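PDB 7JVH: glycoside Hydrolase Family 43_12 from Metagenome, which probably hydrolyses glycosidic bonds in plant cell-wall polysaccharides such as arabinoxylan or in oligosaccharides derived from them, as other glycoside hydrolases of family 43 do. Local coordinates for residues A27-N32 and G415-A420; D40-N45 and L357-K362; P284-R289 and P348-G353; K389-D394 and I408-E413. All coordinates share one frame; numbering follows the deposited sequence.

Contact 1 of 4, residues A27-N32 and G415-A420; sequences AATFTN and GLQMTA
Phe30 and Leu416 face each other as an antiparallel hydrogen-bonded pair, closed by Leu416 N to Phe30 O at 2.8 Å and Phe30 N to Leu416 O at 3.0 Å. Two residues along, Met418 N bonds the carbonyl of Ala28, and Ala27 N reaches Met418 O, so that the pairing runs on past the end of strand 28-32. Between the two hydrogen-bonded pairs sits the non-hydrogen-bonded pair Thr29-Gln417, where Thr29 CA leans on Leu416 O in a CA-H...O contact.

On the face that carries Ala28, Phe30, Leu416 and Met418, the selenomethionine side chain bends back at chi3 (80°) and crosses the Phe30 side chain at about a right angle. Its CE lies 3.7 Å from Phe30 CD1, and SE is 5.0 Å from the ring centroid, an oblique Met-aromatic contact. This is the apolar side of a beta-sandwich: Met563 of strand 560-566, in the other sheet of the concanavalin A-like domain, touches Phe30, Leu416 and Met418.

On the reverse face Thr29 and Gln417 lie side by side, Thr29 OG1 3.2 Å from Gln417 CG. Gly415, just before the strand, has phi 117°, where a CB would jam against the preceding carbonyl and run into Thr29 CG2. Further out, strand 28-37 is bonded on its other side to strand 442-451, with a classic beta bulge where Thr31 and Asn32 both face Thr448, while Gln417 pairs with Lys409 of strand 408-410.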
loop_
_atom_site.group_PDB
_atom_site.type_symbol
_atom_site.label_atom_id
_atom_site.label_comp_id
_atom_site.label_asym_id
_atom_site.label_seq_id
_atom_site.Cartn_x
_atom_site.Cartn_y
_atom_site.Cartn_z
ATOM N N ALA A 27 -13.822 -19.119 -16.904
ATOM C CA ALA A 27 -14.786 -18.181 -17.464
ATOM C C ALA A 27 -14.202 -17.379 -18.627
ATOM O O ALA A 27 -14.927 -16.954 -19.521
ATOM C CB ALA A 27 -15.263 -17.227 -16.395
ATOM N N ALA A 28 -12.886 -17.152 -18.574
ATOM C CA ALA A 28 -12.173 -16.411 -19.601
ATOM C C ALA A 28 -10.662 -16.574 -19.476
ATOM O O ALA A 28 -10.155 -17.004 -18.439
ATOM C CB ALA A 28 -12.550 -14.941 -19.539
ATOM N N THR A 29 -9.963 -16.228 -20.562
ATOM C CA THR A 29 -8.511 -16.113 -20.603
ATOM C C THR A 29 -8.145 -14.687 -21.021
ATOM O O THR A 29 -8.411 -14.276 -22.142
ATOM C CB THR A 29 -7.894 -17.137 -21.569
ATOM O OG1 THR A 29 -8.296 -18.453 -21.180
ATOM C CG2 THR A 29 -6.382 -17.088 -21.549
ATOM N N PHE A 30 -7.541 -13.938 -20.093
ATOM C CA PHE A 30 -7.102 -12.568 -20.334
ATOM C C PHE A 30 -5.696 -12.624 -20.906
ATOM O O PHE A 30 -4.761 -13.025 -20.217
ATOM C CB PHE A 30 -7.140 -11.751 -19.050
ATOM C CG PHE A 30 -8.516 -11.650 -18.434
ATOM C CD1 PHE A 30 -8.998 -12.656 -17.602
ATOM C CD2 PHE A 30 -9.325 -10.559 -18.693
ATOM C CE1 PHE A 30 -10.260 -12.574 -17.039
ATOM C CE2 PHE A 30 -10.597 -10.475 -18.138
ATOM C CZ PHE A 30 -11.060 -11.474 -17.297
ATOM N N THR A 31 -5.571 -12.242 -22.184
ATOM C CA THR A 31 -4.341 -12.375 -22.954
ATOM C C THR A 31 -3.422 -11.156 -22.799
ATOM O O THR A 31 -2.241 -11.237 -23.113
ATOM C CB THR A 31 -4.661 -12.589 -24.449
ATOM O OG1 THR A 31 -3.496 -13.000 -25.148
ATOM C CG2 THR A 31 -5.146 -11.312 -25.078
ATOM N N ASN A 32 -3.992 -10.030 -22.349
ATOM C CA ASN A 32 -3.267 -8.789 -22.106
ATOM C C ASN A 32 -3.880 -7.941 -20.997
ATOM O O ASN A 32 -5.096 -7.919 -20.818
ATOM C CB ASN A 32 -3.225 -7.926 -23.363
ATOM C CG ASN A 32 -2.533 -6.588 -23.136
ATOM O OD1 ASN A 32 -3.171 -5.535 -23.092
ATOM N ND2 ASN A 32 -1.222 -6.633 -22.954
ATOM N N GLY A 415 -1.446 -16.322 -20.933
ATOM C CA GLY A 415 -2.677 -15.624 -20.601
ATOM C C GLY A 415 -3.232 -16.079 -19.266
ATOM O O GLY A 415 -3.006 -17.222 -18.855
ATOM N N LEU A 416 -3.958 -15.178 -18.590
ATOM C CA LEU A 416 -4.611 -15.462 -17.315
ATOM C C LEU A 416 -5.921 -16.218 -17.509
ATOM O O LEU A 416 -6.967 -15.609 -17.728
ATOM C CB LEU A 416 -4.910 -14.173 -16.536
ATOM C CG LEU A 416 -3.796 -13.533 -15.735
ATOM C CD1 LEU A 416 -4.337 -12.371 -14.923
ATOM C CD2 LEU A 416 -3.139 -14.539 -14.822
ATOM N N GLN A 417 -5.839 -17.547 -17.422
ATOM C CA GLN A 417 -6.993 -18.436 -17.329
ATOM C C GLN A 417 -7.514 -18.348 -15.898
ATOM O O GLN A 417 -6.848 -18.832 -14.986
ATOM C CB GLN A 417 -6.574 -19.870 -17.598
ATOM C CG GLN A 417 -6.797 -20.354 -19.015
ATOM C CD GLN A 417 -6.420 -21.808 -19.164
ATOM O OE1 GLN A 417 -6.739 -22.646 -18.304
ATOM N NE2 GLN A 417 -5.747 -22.140 -20.271
HETATM N N MSE A 418 -8.688 -17.733 -15.687
HETATM C CA MSE A 418 -9.196 -17.640 -14.330
HETATM C C MSE A 418 -10.635 -18.151 -14.247
HETATM O O MSE A 418 -11.468 -17.889 -15.112
HETATM C CB MSE A 418 -8.959 -16.236 -13.754
HETATM C CG MSE A 418 -9.859 -15.111 -14.209
HETATM SE SE MSE A 418 -9.383 -13.449 -13.196
HETATM C CE MSE A 418 -7.792 -12.731 -14.086
ATOM N N THR A 419 -10.859 -18.953 -13.194
ATOM C CA THR A 419 -12.105 -19.651 -12.932
ATOM C C THR A 419 -12.845 -18.893 -11.834
ATOM O O THR A 419 -12.232 -18.371 -10.914
ATOM C CB THR A 419 -11.799 -21.086 -12.472
ATOM O OG1 THR A 419 -10.919 -21.710 -13.420
ATOM C CG2 THR A 419 -13.068 -21.919 -12.340
ATOM N N ALA A 420 -14.172 -18.811 -11.953
ATOM C CA ALA A 420 -14.989 -18.014 -11.040
ATOM C C ALA A 420 -15.154 -18.716 -9.702
ATOM O O ALA A 420 -15.587 -19.855 -9.653
ATOM C CB ALA A 420 -16.346 -17.714 -11.652
#

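Contact 2 of 4, residues D40-N45 and L357-K362; sequences DIYAKN and LSIKQK
Ile359 pushes its side chain between Ile41, Tyr42 and Asn45, and its branches divide among them, CG1 and CD1 mainly to Tyr42, CG2 mainly to Asn45. CG1 stands opposite the backbone N (chi1 -155°), which brings it to 3.5 Å from Tyr42 CE1; CD1 continues along the ring to 3.6 Å from the same CE1. The two side chains cross at about a right angle. CG2 turns the other way and rests 3.9 Å from Asn45 CB, while CB meets Ile41 CG1 at 3.9 Å as the two isoleucines slide past each other.

Ile41 CG2 sits over the centre of the Tyr42 ring, 3.7 Å above its plane, and Tyr53 adds an edge-to-face ring contact with Tyr42. Asn45 ND2 bonds Ile41 O at 2.7 Å, on a lone pair and almost in its own amide plane, so the amide is turned back to the helix and CB is left facing across. Lys360, bent at chi3, lays its CD against that CB at 3.8 Å.

With an alanine here in place of Ile359, Tyr42 CE1 would probably be left without its aliphatic partner across the contact and a gap would open between the helix and segment 357-362. No hydrogen bond spans the two segments: the join between the short helix 40-43 and the chain beside strand 360-362 depends on apolar fit, while the Asn45 amide bonds within its own segment.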
loop_
_atom_site.group_PDB
_atom_site.type_symbol
_atom_site.label_atom_id
_atom_site.label_comp_id
_atom_site.label_asym_id
_atom_site.label_seq_id
_atom_site.Cartn_x
_atom_site.Cartn_y
_atom_site.Cartn_z
ATOM N N ASP A 40 -0.350 14.965 -15.017
ATOM C CA ASP A 40 0.091 16.288 -15.410
ATOM C C ASP A 40 1.469 16.645 -14.828
ATOM O O ASP A 40 2.332 17.167 -15.535
ATOM C CB ASP A 40 -0.934 17.327 -14.948
ATOM C CG ASP A 40 -2.283 17.163 -15.606
ATOM O OD1 ASP A 40 -2.402 16.461 -16.635
ATOM O OD2 ASP A 40 -3.256 17.748 -15.096
ATOM N N ILE A 41 1.654 16.352 -13.538
ATOM C CA ILE A 41 2.813 16.783 -12.779
ATOM C C ILE A 41 4.150 16.319 -13.400
ATOM O O ILE A 41 5.133 17.052 -13.383
ATOM C CB ILE A 41 2.720 16.352 -11.285
ATOM C CG1 ILE A 41 3.676 17.167 -10.411
ATOM C CG2 ILE A 41 2.999 14.868 -11.123
ATOM C CD1 ILE A 41 3.241 18.610 -10.233
ATOM N N TYR A 42 4.169 15.093 -13.925
ATOM C CA TYR A 42 5.366 14.492 -14.491
ATOM C C TYR A 42 5.627 15.053 -15.888
ATOM O O TYR A 42 6.790 15.302 -16.252
ATOM C CB TYR A 42 5.241 12.973 -14.556
ATOM C CG TYR A 42 4.969 12.340 -13.209
ATOM C CD1 TYR A 42 5.871 12.487 -12.173
ATOM C CD2 TYR A 42 3.812 11.588 -12.971
ATOM C CE1 TYR A 42 5.651 11.918 -10.953
ATOM C CE2 TYR A 42 3.578 11.009 -11.736
ATOM C CZ TYR A 42 4.501 11.180 -10.731
ATOM O OH TYR A 42 4.294 10.615 -9.498
ATOM N N ALA A 43 4.546 15.245 -16.659
ATOM C CA ALA A 43 4.608 15.819 -18.000
ATOM C C ALA A 43 5.111 17.272 -17.992
ATOM O O ALA A 43 5.831 17.683 -18.890
ATOM C CB ALA A 43 3.234 15.729 -18.660
ATOM N N LYS A 44 4.707 18.027 -16.968
ATOM C CA LYS A 44 5.090 19.420 -16.771
ATOM C C LYS A 44 6.455 19.630 -16.097
ATOM O O LYS A 44 6.964 20.739 -16.112
ATOM C CB LYS A 44 4.037 20.150 -15.945
ATOM C CG LYS A 44 2.661 20.260 -16.601
ATOM C CD LYS A 44 1.615 20.889 -15.692
ATOM C CE LYS A 44 2.236 22.066 -14.931
ATOM N NZ LYS A 44 1.231 23.057 -14.502
ATOM N N ASN A 45 7.037 18.568 -15.540
ATOM C CA ASN A 45 8.317 18.645 -14.852
ATOM C C ASN A 45 9.208 17.499 -15.314
ATOM O O ASN A 45 9.404 16.537 -14.575
ATOM C CB ASN A 45 8.119 18.555 -13.334
ATOM C CG ASN A 45 7.290 19.683 -12.769
ATOM O OD1 ASN A 45 7.849 20.680 -12.293
ATOM N ND2 ASN A 45 5.952 19.519 -12.774
ATOM N N LEU A 357 6.251 20.251 -0.763
ATOM C CA LEU A 357 7.068 19.274 -1.499
ATOM C C LEU A 357 6.970 19.485 -3.009
ATOM O O LEU A 357 5.943 19.956 -3.490
ATOM C CB LEU A 357 6.562 17.879 -1.150
ATOM C CG LEU A 357 6.796 17.422 0.281
ATOM C CD1 LEU A 357 6.091 16.104 0.531
ATOM C CD2 LEU A 357 8.275 17.281 0.560
ATOM N N SER A 358 8.054 19.206 -3.714
ATOM C CA SER A 358 7.989 19.160 -5.154
ATOM C C SER A 358 8.268 17.739 -5.590
ATOM O O SER A 358 8.912 16.958 -4.881
ATOM C CB SER A 358 8.943 20.156 -5.811
ATOM O OG SER A 358 10.246 19.984 -5.320
ATOM N N ILE A 359 7.765 17.431 -6.785
ATOM C CA ILE A 359 7.876 16.128 -7.417
ATOM C C ILE A 359 9.308 15.688 -7.707
ATOM O O ILE A 359 9.576 14.499 -7.773
ATOM C CB ILE A 359 7.011 16.115 -8.686
ATOM C CG1 ILE A 359 6.591 14.692 -9.024
ATOM C CG2 ILE A 359 7.705 16.816 -9.834
ATOM C CD1 ILE A 359 5.598 14.087 -8.065
ATOM N N LYS A 360 10.221 16.661 -7.849
ATOM C CA LYS A 360 11.626 16.402 -8.185
ATOM C C LYS A 360 12.529 16.609 -7.005
ATOM O O LYS A 360 12.387 17.571 -6.291
ATOM C CB LYS A 360 12.086 17.315 -9.299
ATOM C CG LYS A 360 11.432 16.984 -10.625
ATOM C CD LYS A 360 11.440 18.180 -11.558
ATOM C CE LYS A 360 12.771 18.394 -12.222
ATOM N NZ LYS A 360 12.920 19.794 -12.706
ATOM N N GLN A 361 13.471 15.687 -6.872
ATOM C CA GLN A 361 14.507 15.691 -5.823
ATOM C C GLN A 361 15.819 15.360 -6.517
ATOM O O GLN A 361 15.787 14.588 -7.473
ATOM C CB GLN A 361 14.284 14.542 -4.844
ATOM C CG GLN A 361 12.975 14.620 -4.087
ATOM C CD GLN A 361 13.109 15.647 -3.005
ATOM O OE1 GLN A 361 14.107 15.676 -2.312
ATOM N NE2 GLN A 361 12.119 16.508 -2.876
ATOM N N LYS A 362 16.926 15.922 -6.048
ATOM C CA LYS A 362 18.212 15.556 -6.668
ATOM C C LYS A 362 18.534 14.150 -6.185
ATOM O O LYS A 362 18.259 13.878 -5.040
ATOM C CB LYS A 362 19.269 16.575 -6.248
ATOM C CG LYS A 362 18.756 17.999 -6.124
ATOM C CD LYS A 362 19.756 18.972 -5.552
ATOM C CE LYS A 362 19.340 19.567 -4.225
ATOM N NZ LYS A 362 19.216 21.039 -4.282
#

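Contact 3 of 4, residues P284-R289 and P348-G353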
loop_
_atom_site.group_PDB
_atom_site.type_symbol
_atom_site.label_atom_id
_atom_site.label_comp_id
_atom_site.label_asym_id
_atom_site.label_seq_id
_atom_site.Cartn_x
_atom_site.Cartn_y
_atom_site.Cartn_z
ATOM N N PRO A 284 6.944 19.973 14.642
ATOM C CA PRO A 284 7.453 18.753 14.008
ATOM C C PRO A 284 8.659 18.975 13.054
ATOM O O PRO A 284 9.042 20.121 12.805
ATOM C CB PRO A 284 6.253 18.283 13.192
ATOM C CG PRO A 284 5.532 19.546 12.847
ATOM C CD PRO A 284 5.710 20.469 14.026
ATOM N N ILE A 285 9.243 17.870 12.566
ATOM C CA ILE A 285 10.353 17.885 11.623
ATOM C C ILE A 285 9.954 17.488 10.188
ATOM O O ILE A 285 10.793 17.528 9.273
ATOM C CB ILE A 285 11.516 16.988 12.063
ATOM C CG1 ILE A 285 11.040 15.561 12.368
ATOM C CG2 ILE A 285 12.231 17.607 13.266
ATOM C CD1 ILE A 285 12.149 14.547 12.526
ATOM N N LEU A 286 8.673 17.143 10.012
ATOM C CA LEU A 286 8.128 16.727 8.694
ATOM C C LEU A 286 6.609 16.888 8.629
ATOM O O LEU A 286 5.934 16.106 9.245
ATOM C CB LEU A 286 8.472 15.262 8.461
ATOM C CG LEU A 286 7.901 14.694 7.171
ATOM C CD1 LEU A 286 8.680 15.212 5.990
ATOM C CD2 LEU A 286 7.940 13.188 7.179
ATOM N N THR A 287 6.102 17.852 7.868
ATOM C CA THR A 287 4.654 17.993 7.691
ATOM C C THR A 287 4.330 18.852 6.472
ATOM O O THR A 287 5.163 19.603 6.008
ATOM C CB THR A 287 3.979 18.636 8.920
ATOM O OG1 THR A 287 2.558 18.613 8.754
ATOM C CG2 THR A 287 4.443 20.080 9.128
ATOM N N GLN A 288 3.099 18.712 5.979
ATOM C CA GLN A 288 2.521 19.598 4.981
ATOM C C GLN A 288 1.237 20.266 5.467
ATOM O O GLN A 288 0.592 20.981 4.700
ATOM C CB GLN A 288 2.221 18.811 3.714
ATOM C CG GLN A 288 3.447 18.261 3.000
ATOM C CD GLN A 288 4.340 19.356 2.435
ATOM O OE1 GLN A 288 4.094 19.905 1.345
ATOM N NE2 GLN A 288 5.366 19.704 3.195
ATOM N N ARG A 289 0.894 20.064 6.752
ATOM C CA ARG A 289 -0.444 20.348 7.257
ATOM C C ARG A 289 -0.859 21.815 7.267
ATOM O O ARG A 289 -2.047 22.125 7.180
ATOM C CB ARG A 289 -0.624 19.726 8.641
ATOM C CG ARG A 289 0.140 20.405 9.772
ATOM C CD ARG A 289 0.123 19.428 10.942
ATOM N NE ARG A 289 0.902 19.910 12.058
ATOM C CZ ARG A 289 1.226 19.189 13.130
ATOM N NH1 ARG A 289 0.802 17.932 13.247
ATOM N NH2 ARG A 289 1.973 19.739 14.100
ATOM N N PRO A 348 17.767 14.922 13.724
ATOM C CA PRO A 348 17.550 14.742 12.286
ATOM C C PRO A 348 16.656 15.819 11.691
ATOM O O PRO A 348 15.606 16.124 12.253
ATOM C CB PRO A 348 16.830 13.393 12.224
ATOM C CG PRO A 348 16.093 13.306 13.510
ATOM C CD PRO A 348 16.975 13.982 14.538
ATOM N N VAL A 349 17.085 16.378 10.554
ATOM C CA VAL A 349 16.343 17.368 9.793
ATOM C C VAL A 349 16.000 16.712 8.466
ATOM O O VAL A 349 16.886 16.227 7.771
ATOM C CB VAL A 349 17.212 18.603 9.492
ATOM C CG1 VAL A 349 16.556 19.513 8.455
ATOM C CG2 VAL A 349 17.534 19.364 10.773
ATOM N N PHE A 350 14.718 16.785 8.107
ATOM C CA PHE A 350 14.215 16.313 6.794
ATOM C C PHE A 350 14.449 17.475 5.838
ATOM O O PHE A 350 13.812 18.492 6.036
ATOM C CB PHE A 350 12.720 15.997 6.879
ATOM C CG PHE A 350 12.397 14.586 7.285
ATOM C CD1 PHE A 350 12.415 14.208 8.611
ATOM C CD2 PHE A 350 12.094 13.627 6.342
ATOM C CE1 PHE A 350 12.142 12.907 8.981
ATOM C CE2 PHE A 350 11.824 12.325 6.713
ATOM C CZ PHE A 350 11.846 11.968 8.033
ATOM N N GLU A 351 15.361 17.332 4.880
ATOM C CA GLU A 351 15.675 18.460 3.969
ATOM C C GLU A 351 14.409 18.892 3.222
ATOM O O GLU A 351 13.887 18.111 2.454
ATOM C CB GLU A 351 16.906 18.130 3.126
ATOM C CG GLU A 351 18.197 18.287 3.903
ATOM C CD GLU A 351 19.480 17.889 3.206
ATOM O OE1 GLU A 351 19.431 17.563 2.028
ATOM O OE2 GLU A 351 20.519 17.912 3.850
ATOM N N ASN A 352 13.942 20.102 3.514
ATOM C CA ASN A 352 12.710 20.726 2.970
ATOM C C ASN A 352 11.472 19.932 3.396
ATOM O O ASN A 352 10.517 19.930 2.652
ATOM C CB ASN A 352 12.751 20.939 1.459
ATOM C CG ASN A 352 14.043 21.535 0.965
ATOM O OD1 ASN A 352 14.291 22.710 1.151
ATOM N ND2 ASN A 352 14.851 20.734 0.306
ATOM N N GLY A 353 11.488 19.313 4.572
ATOM C CA GLY A 353 10.337 18.525 5.036
ATOM C C GLY A 353 9.272 19.416 5.626
ATOM O O GLY A 353 8.254 18.913 6.015
HETATM O O HOH W 1 13.030 18.621 9.358
#
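Phe350 lies against Ile285 and Leu286, and its side chain can be followed outward atom by atom. CB is 3.4 Å from Ile285 O. CG, set opposite its own carbonyl carbon (chi1 -89°), comes between that oxygen and Leu286 CD1. On one side of the ring CD1 and CE1 each lie 3.9 Å from Ile285 CD1, which stands at the edge in the ring plane; on the other, CD2 meets Leu286 CD1 at 3.8 Å. Farther out, CE2 and CZ pass beneath Leu286 CD2, a CH-pi contact 4.2 Å from the centroid and offset toward the rim. Ala305 and Leu307 of strand 300-308 add more apolar packing round the same side chain.

A water accepts from Phe350 N at 2.8 Å and appears to donate to Ile285 O, though that distance, 2.5 Å, is short enough to be doubtful. Thr287 N bonds Gly353 O at 3.0 Å. Gly353 closes the type II turn from Phe350 to Gly353, at the end of short strand 349-350, an outermost strand of one four-stranded blade of the family 43 beta-propeller. A CB at Gly353 would clash with Phe350 CB. The facing segment belongs to the preceding blade, where Ile285 and Leu286 form a classic beta bulge opposite Glu265.

The result is an apolar seam between blades, with one direct bond and probably a water serving backbone groups.

Contact 4 of 4, residues K389-D394 and I408-E413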
loop_
_atom_site.group_PDB
_atom_site.type_symbol
_atom_site.label_atom_id
_atom_site.label_comp_id
_atom_site.label_asym_id
_atom_site.label_seq_id
_atom_site.Cartn_x
_atom_site.Cartn_y
_atom_site.Cartn_z
ATOM N N LYS A 389 2.586 -14.480 -19.988
ATOM C CA LYS A 389 3.208 -15.627 -20.653
ATOM C C LYS A 389 4.177 -16.420 -19.754
ATOM O O LYS A 389 4.987 -17.206 -20.249
ATOM C CB LYS A 389 3.941 -15.145 -21.894
ATOM C CG LYS A 389 3.059 -14.391 -22.881
ATOM C CD LYS A 389 3.688 -14.260 -24.269
ATOM C CE LYS A 389 2.638 -13.828 -25.285
ATOM N NZ LYS A 389 3.217 -13.275 -26.541
ATOM N N SER A 390 4.071 -16.231 -18.432
ATOM C CA SER A 390 5.001 -16.803 -17.470
ATOM C C SER A 390 4.317 -17.071 -16.136
ATOM O O SER A 390 3.634 -16.194 -15.594
ATOM C CB SER A 390 6.173 -15.856 -17.267
ATOM O OG SER A 390 6.963 -16.262 -16.164
ATOM N N GLU A 391 4.536 -18.285 -15.611
ATOM C CA GLU A 391 3.902 -18.752 -14.381
ATOM C C GLU A 391 4.309 -17.943 -13.169
ATOM O O GLU A 391 3.571 -17.887 -12.191
ATOM C CB GLU A 391 4.181 -20.248 -14.164
ATOM C CG GLU A 391 2.921 -21.072 -13.936
ATOM C CD GLU A 391 3.122 -22.546 -14.210
ATOM O OE1 GLU A 391 4.185 -23.098 -13.841
ATOM O OE2 GLU A 391 2.203 -23.137 -14.795
ATOM N N ASN A 392 5.480 -17.312 -13.253
ATOM C CA ASN A 392 5.963 -16.342 -12.266
ATOM C C ASN A 392 5.355 -14.970 -12.570
ATOM O O ASN A 392 5.944 -14.165 -13.300
ATOM C CB ASN A 392 7.493 -16.237 -12.291
ATOM C CG ASN A 392 8.177 -17.571 -12.107
ATOM O OD1 ASN A 392 7.936 -18.280 -11.123
ATOM N ND2 ASN A 392 9.036 -17.925 -13.058
ATOM N N ILE A 393 4.144 -14.741 -12.059
ATOM C CA ILE A 393 3.426 -13.513 -12.291
ATOM C C ILE A 393 4.098 -12.382 -11.525
ATOM O O ILE A 393 4.571 -12.575 -10.428
ATOM C CB ILE A 393 1.937 -13.666 -11.926
ATOM C CG1 ILE A 393 1.270 -14.594 -12.949
ATOM C CG2 ILE A 393 1.227 -12.314 -11.889
ATOM C CD1 ILE A 393 -0.153 -14.952 -12.596
ATOM N N ASP A 394 4.150 -11.201 -12.143
ATOM C CA ASP A 394 4.808 -10.032 -11.585
ATOM C C ASP A 394 4.225 -9.729 -10.206
ATOM O O ASP A 394 3.015 -9.777 -10.031
ATOM C CB ASP A 394 4.629 -8.843 -12.540
ATOM C CG ASP A 394 5.491 -7.659 -12.176
ATOM O OD1 ASP A 394 5.147 -6.944 -11.205
ATOM O OD2 ASP A 394 6.490 -7.421 -12.901
ATOM N N ILE A 408 -6.441 -18.824 -10.647
ATOM C CA ILE A 408 -5.639 -18.481 -11.825
ATOM C C ILE A 408 -4.724 -19.636 -12.216
ATOM O O ILE A 408 -4.162 -20.302 -11.353
ATOM C CB ILE A 408 -4.824 -17.175 -11.600
ATOM C CG1 ILE A 408 -5.542 -15.983 -12.243
ATOM C CG2 ILE A 408 -3.422 -17.262 -12.185
ATOM C CD1 ILE A 408 -5.394 -14.669 -11.518
ATOM N N LYS A 409 -4.607 -19.864 -13.525
ATOM C CA LYS A 409 -3.599 -20.739 -14.111
ATOM C C LYS A 409 -3.105 -20.093 -15.391
ATOM O O LYS A 409 -3.850 -19.383 -16.057
ATOM C CB LYS A 409 -4.177 -22.121 -14.415
ATOM C CG LYS A 409 -4.456 -22.954 -13.179
ATOM C CD LYS A 409 -5.200 -24.234 -13.550
ATOM C CE LYS A 409 -4.797 -25.422 -12.688
ATOM N NZ LYS A 409 -5.152 -26.708 -13.353
ATOM N N ILE A 410 -1.835 -20.334 -15.720
ATOM C CA ILE A 410 -1.231 -19.788 -16.932
ATOM C C ILE A 410 -1.451 -20.785 -18.056
ATOM O O ILE A 410 -1.170 -21.977 -17.905
ATOM C CB ILE A 410 0.276 -19.484 -16.749
ATOM C CG1 ILE A 410 0.497 -18.323 -15.781
ATOM C CG2 ILE A 410 0.945 -19.205 -18.093
ATOM C CD1 ILE A 410 -0.054 -16.979 -16.210
ATOM N N ALA A 411 -1.989 -20.296 -19.177
ATOM C CA ALA A 411 -2.293 -21.137 -20.333
ATOM C C ALA A 411 -0.999 -21.619 -20.981
ATOM O O ALA A 411 0.062 -21.006 -20.804
ATOM C CB ALA A 411 -3.149 -20.387 -21.344
ATOM N N LYS A 412 -1.097 -22.725 -21.726
ATOM C CA LYS A 412 0.046 -23.296 -22.431
ATOM C C LYS A 412 0.656 -22.263 -23.396
ATOM O O LYS A 412 1.878 -22.170 -23.524
ATOM C CB LYS A 412 -0.348 -24.588 -23.158
ATOM C CG LYS A 412 -1.411 -24.440 -24.242
ATOM C CD LYS A 412 -1.516 -25.706 -25.098
ATOM C CE LYS A 412 -2.303 -25.495 -26.396
ATOM N NZ LYS A 412 -3.540 -26.331 -26.558
ATOM N N GLU A 413 -0.219 -21.477 -24.038
ATOM C CA GLU A 413 0.163 -20.409 -24.963
ATOM C C GLU A 413 0.226 -19.031 -24.284
ATOM O O GLU A 413 0.477 -18.031 -24.950
ATOM C CB GLU A 413 -0.806 -20.376 -26.166
ATOM C CG GLU A 413 -2.227 -19.859 -25.888
ATOM C CD GLU A 413 -3.166 -20.857 -25.199
ATOM O OE1 GLU A 413 -3.036 -22.082 -25.419
ATOM O OE2 GLU A 413 -4.059 -20.408 -24.443
#
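Ile410 packs beneath the loop 389-394 in the C-terminal concanavalin A-like beta-sandwich, where short strand 408-410 lies next to strand 416-418 in one of the sheets. The close part of the contact centres on its CG1, which lies opposite the carbonyl carbon (chi1 -68°) and is thereby carried to 3.7 Å from Glu391 CA and 3.8 Å from Ser390 O. These are contacts with the loop backbone, so the isoleucine is pressed against the main chain of the turn and not only against its side chains. Inward, Ile393 slides past Ile410 in the opposite direction, and its CD1 is shared: Ile410 CD1 is 4.1 Å away and Ile408 CG2 4.0 Å. Leu416 and Phe388 extend this apolar cluster toward the interior, touching Ile393, and Phe388 also touches Ile410.

The outer side is looser. Glu391 brings only its aliphatic part to the strand: Glu391 CG lies 4.1 Å from Ile410 CG1, the two side chains crossing at a slant, and the extended chain carries the carboxylate onward at the exposed surface. Ser390 is exposed too. No hydrogen bond joins the two segments, and within the loop the bonds that shape the turn are weak, among them Ile393 N to Glu391 O.

A serine at the position of Ile410 is likely to leave Ile393 CD1 without its Ile410 neighbour and the main chain at Glu391 less supported. The loop's own weak side-chain bond runs from Asn392 N to Ser390 OG, at 3.4 Å with an N-H...O angle of 138°.

Contacts 1 and 4 belong to the concanavalin A-like domain. Their centres are 10 Å apart, and they join through neighbouring strands 408-410 and 416-418. Contact 3 lies in the family 43 beta-propeller, the domain expected to carry the catalytic site, its centre about 46 Å from that of contact 1. Contact 2 falls between, 37 Å from contact 1 and 19 Å from contact 3 (centres), which it meets where Leu357 N bonds Gln288 OE1. Along the chain contact 3 is nested within contact 2, and contacts 2 and 4 follow in series inside contact 1. The N-terminal strand thus completes the C-terminal sandwich before the chain enters the propeller, which probably helps hold the two domains together.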